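Local coordinates for protein antitoxin (Nitrosomonas europaea, PDB 2ODK) that probably acts as the antitoxin component of a type II toxin-antitoxin system, countering its partner toxin, at residues A[16-21]-A[38-43]. Sequence-based numbering, arbitrary orientation. Where two conformers were deposited one is given.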
ATOM      1  N   SER A  16       3.144   9.017  -7.605  1.00 17.04           N
ATOM      2  CA  SER A  16       2.632   8.481  -8.884  0.50 17.98           C
ATOM      3  C   SER A  16       3.511   7.332  -9.390  1.00 17.79           C
ATOM      4  O   SER A  16       2.989   6.332  -9.910  1.00 18.45           O
ATOM      5  CB  SER A  16       2.522   9.587  -9.941  0.50 19.54           C
ATOM      6  OG  SER A  16       3.795  10.081 -10.278  0.50 21.97           O
ATOM      7  N   GLU A  17       4.824   7.450  -9.210  1.00 18.46           N
ATOM      8  CA  GLU A  17       5.786   6.432  -9.613  0.50 18.51           C
ATOM      9  C   GLU A  17       5.677   5.184  -8.724  1.00 17.23           C
ATOM     10  O   GLU A  17       5.792   4.041  -9.190  1.00 18.50           O
ATOM     11  CB  GLU A  17       7.198   7.019  -9.517  0.50 19.63           C
ATOM     12  CG  GLU A  17       8.259   6.208 -10.192  0.50 22.71           C
ATOM     13  CD  GLU A  17       9.664   6.716  -9.891  0.50 26.73           C
ATOM     14  OE1 GLU A  17       9.818   7.908  -9.528  0.50 28.71           O
ATOM     15  OE2 GLU A  17      10.611   5.912 -10.011  0.50 29.74           O
ATOM     16  N   PHE A  18       5.472   5.420  -7.432  1.00 15.89           N
ATOM     17  CA  PHE A  18       5.294   4.353  -6.443  1.00 14.10           C
ATOM     18  C   PHE A  18       4.045   3.519  -6.799  1.00 14.27           C
ATOM     19  O   PHE A  18       4.103   2.279  -6.823  1.00 14.00           O
ATOM     20  CB  PHE A  18       5.161   5.067  -5.082  1.00 13.94           C
ATOM     21  CG  PHE A  18       4.784   4.201  -3.904  1.00 12.47           C
ATOM     22  CD1 PHE A  18       5.610   3.180  -3.444  1.00 12.64           C
ATOM     23  CD2 PHE A  18       3.620   4.482  -3.171  1.00 13.94           C
ATOM     24  CE1 PHE A  18       5.287   2.443  -2.293  1.00 14.69           C
ATOM     25  CE2 PHE A  18       3.300   3.759  -2.048  1.00 15.34           C
ATOM     26  CZ  PHE A  18       4.103   2.751  -1.592  1.00 15.25           C
ATOM     27  N   LEU A  19       2.935   4.208  -7.052  1.00 13.47           N
ATOM     28  CA  LEU A  19       1.700   3.524  -7.457  1.00 13.80           C
ATOM     29  C   LEU A  19       1.874   2.802  -8.795  1.00 15.36           C
ATOM     30  O   LEU A  19       1.419   1.647  -8.971  1.00 14.89           O
ATOM     31  CB  LEU A  19       0.548   4.539  -7.475  1.00 14.71           C
ATOM     32  CG  LEU A  19      -0.816   3.978  -7.897  1.00 15.36           C
ATOM     33  CD1 LEU A  19      -1.228   2.764  -7.062  1.00 17.31           C
ATOM     34  CD2 LEU A  19      -1.844   5.102  -7.783  1.00 18.42           C
ATOM     35  N   ASP A  20       2.537   3.465  -9.740  1.00 15.64           N
ATOM     36  CA  ASP A  20       2.778   2.845 -11.048  0.50 16.06           C
ATOM     37  C   ASP A  20       3.608   1.587 -10.917  1.00 15.60           C
ATOM     38  O   ASP A  20       3.333   0.566 -11.584  1.00 16.86           O
ATOM     39  CB  ASP A  20       3.478   3.810 -12.011  0.50 17.44           C
ATOM     40  CG  ASP A  20       3.649   3.220 -13.384  0.50 20.20           C
ATOM     41  OD1 ASP A  20       2.630   3.066 -14.078  0.50 23.56           O
ATOM     42  OD2 ASP A  20       4.795   2.902 -13.750  0.50 25.98           O
ATOM     43  N   ALA A  21       4.634   1.629 -10.056  1.00 15.09           N
ATOM     44  CA  ALA A  21       5.473   0.443  -9.876  1.00 14.19           C
ATOM     45  C   ALA A  21       4.643  -0.704  -9.254  1.00 13.35           C
ATOM     46  O   ALA A  21       4.824  -1.883  -9.573  1.00 14.12           O
ATOM     47  CB  ALA A  21       6.672   0.753  -8.996  1.00 15.80           C
ATOM     48  N   ALA A  38       5.087  -1.334   5.649  1.00 11.70           N
ATOM     49  CA  ALA A  38       3.839  -1.638   4.943  1.00 11.08           C
ATOM     50  C   ALA A  38       4.117  -1.951   3.505  1.00 11.39           C
ATOM     51  O   ALA A  38       5.239  -1.781   3.045  1.00 11.06           O
ATOM     52  CB  ALA A  38       2.852  -0.462   5.074  1.00 12.07           C
ATOM     53  N   VAL A  39       3.107  -2.435   2.776  1.00 11.50           N
ATOM     54  CA  VAL A  39       3.350  -2.812   1.383  0.60 12.13           C
ATOM     55  C   VAL A  39       2.133  -2.386   0.558  1.00 10.82           C
ATOM     56  O   VAL A  39       0.986  -2.546   0.989  1.00 11.48           O
ATOM     57  CB  VAL A  39       3.691  -4.318   1.272  0.60 12.91           C
ATOM     58  CG1 VAL A  39       2.648  -5.160   1.925  0.60 13.60           C
ATOM     59  CG2 VAL A  39       3.898  -4.750  -0.158  0.60 11.72           C
ATOM     60  N   LEU A  40       2.415  -1.745  -0.576  1.00 10.67           N
ATOM     61  CA  LEU A  40       1.318  -1.314  -1.468  1.00 10.38           C
ATOM     62  C   LEU A  40       1.117  -2.439  -2.469  1.00 11.31           C
ATOM     63  O   LEU A  40       2.062  -2.778  -3.205  1.00 11.32           O
ATOM     64  CB  LEU A  40       1.706  -0.019  -2.204  1.00 10.62           C
ATOM     65  CG  LEU A  40       0.546   0.646  -2.954  1.00 10.90           C
ATOM     66  CD1 LEU A  40      -0.503   1.231  -2.018  1.00 11.27           C
ATOM     67  CD2 LEU A  40       1.020   1.687  -3.955  1.00 12.03           C
ATOM     68  N   VAL A  41      -0.100  -3.004  -2.482  1.00 10.53           N
ATOM     69  CA  VAL A  41      -0.398  -4.221  -3.237  1.00 11.21           C
ATOM     70  C   VAL A  41      -1.471  -3.883  -4.281  1.00 10.57           C
ATOM     71  O   VAL A  41      -2.404  -3.174  -3.980  1.00 10.72           O
ATOM     72  CB  VAL A  41      -0.988  -5.295  -2.275  1.00 11.46           C
ATOM     73  CG1 VAL A  41      -1.379  -6.577  -3.013  1.00 13.01           C
ATOM     74  CG2 VAL A  41       0.002  -5.579  -1.117  1.00 14.23           C
ATOM     75  N   PRO A  42      -1.347  -4.412  -5.515  1.00 10.73           N
ATOM     76  CA  PRO A  42      -2.435  -4.184  -6.479  1.00 11.03           C
ATOM     77  C   PRO A  42      -3.742  -4.699  -5.886  1.00  9.66           C
ATOM     78  O   PRO A  42      -3.775  -5.776  -5.304  1.00 10.51           O
ATOM     79  CB  PRO A  42      -2.047  -5.062  -7.679  1.00 11.36           C
ATOM     80  CG  PRO A  42      -0.528  -5.246  -7.564  1.00 12.36           C
ATOM     81  CD  PRO A  42      -0.258  -5.250  -6.057  1.00 12.34           C
ATOM     82  N   ILE A  43      -4.826  -3.951  -6.053  1.00  9.89           N
ATOM     83  CA  ILE A  43      -6.025  -4.281  -5.286  1.00  9.69           C
ATOM     84  C   ILE A  43      -6.560  -5.686  -5.643  1.00  9.16           C
ATOM     85  O   ILE A  43      -6.989  -6.446  -4.756  1.00 10.64           O
ATOM     86  CB  ILE A  43      -7.118  -3.205  -5.429  1.00 10.54           C
ATOM     87  CG1 ILE A  43      -8.311  -3.433  -4.480  1.00 10.96           C
ATOM     88  CG2 ILE A  43      -7.628  -3.066  -6.854  1.00 10.93           C
ATOM     89  CD1 ILE A  43      -7.912  -3.173  -3.009  1.00 12.04           C
TER
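Leu40, on the strand 35-42, sends its side chain between Phe18 and Leu19, two consecutive residues of the helix 15-24, and these three buried side chains make the whole contact between 16-21 and 38-43. Its CB bond points toward the helix, while those of Phe18 and Leu19 run past the strand and only their ends come close.

The main element is a CH-pi contact. Methyl CD2 of Leu40 sits over one face of the Phe18 ring, 4.0 Å from its centroid and 28° off the ring normal. That offset carries the methyl to one side of the ring, where CD2 of Leu40 comes within 3.6 Å of CE2 of Phe18. CZ of Phe18 lies 3.7 Å from CB of Leu40, so the ring crosses the leucine at a slant. With CG anti to the backbone N (chi1 172°), the ring swings back in the C-terminal direction of the helix and brings CE2 and CZ to Leu40. A phenylalanine suits the place, since its flat face can receive a methyl; its ring also meets Trp6 edge-to-face and touches Val30.

Plain aliphatic packing completes the contact. The same CD2 of Leu40 meets CD1 of Leu19 at 4.0 Å. Leucine fits here because its branch at CG, one carbon beyond CB, lets one methyl touch both helix side chains.

Leu40 and Pro42 also touch Cys22 of the helix. The backbone of Leu40 hydrogen-bonds with that of Gln28 on strand 28-32, and residues 38-42 pair antiparallel with a strand of the second subunit. This is helix-on-sheet packing in the core of the Phd/YefM antitoxin domain, on a small mixed sheet that continues through the dimer. No hydrogen bond crosses between 16-21 and 38-43, so their contact rests on dispersion and the exclusion of water.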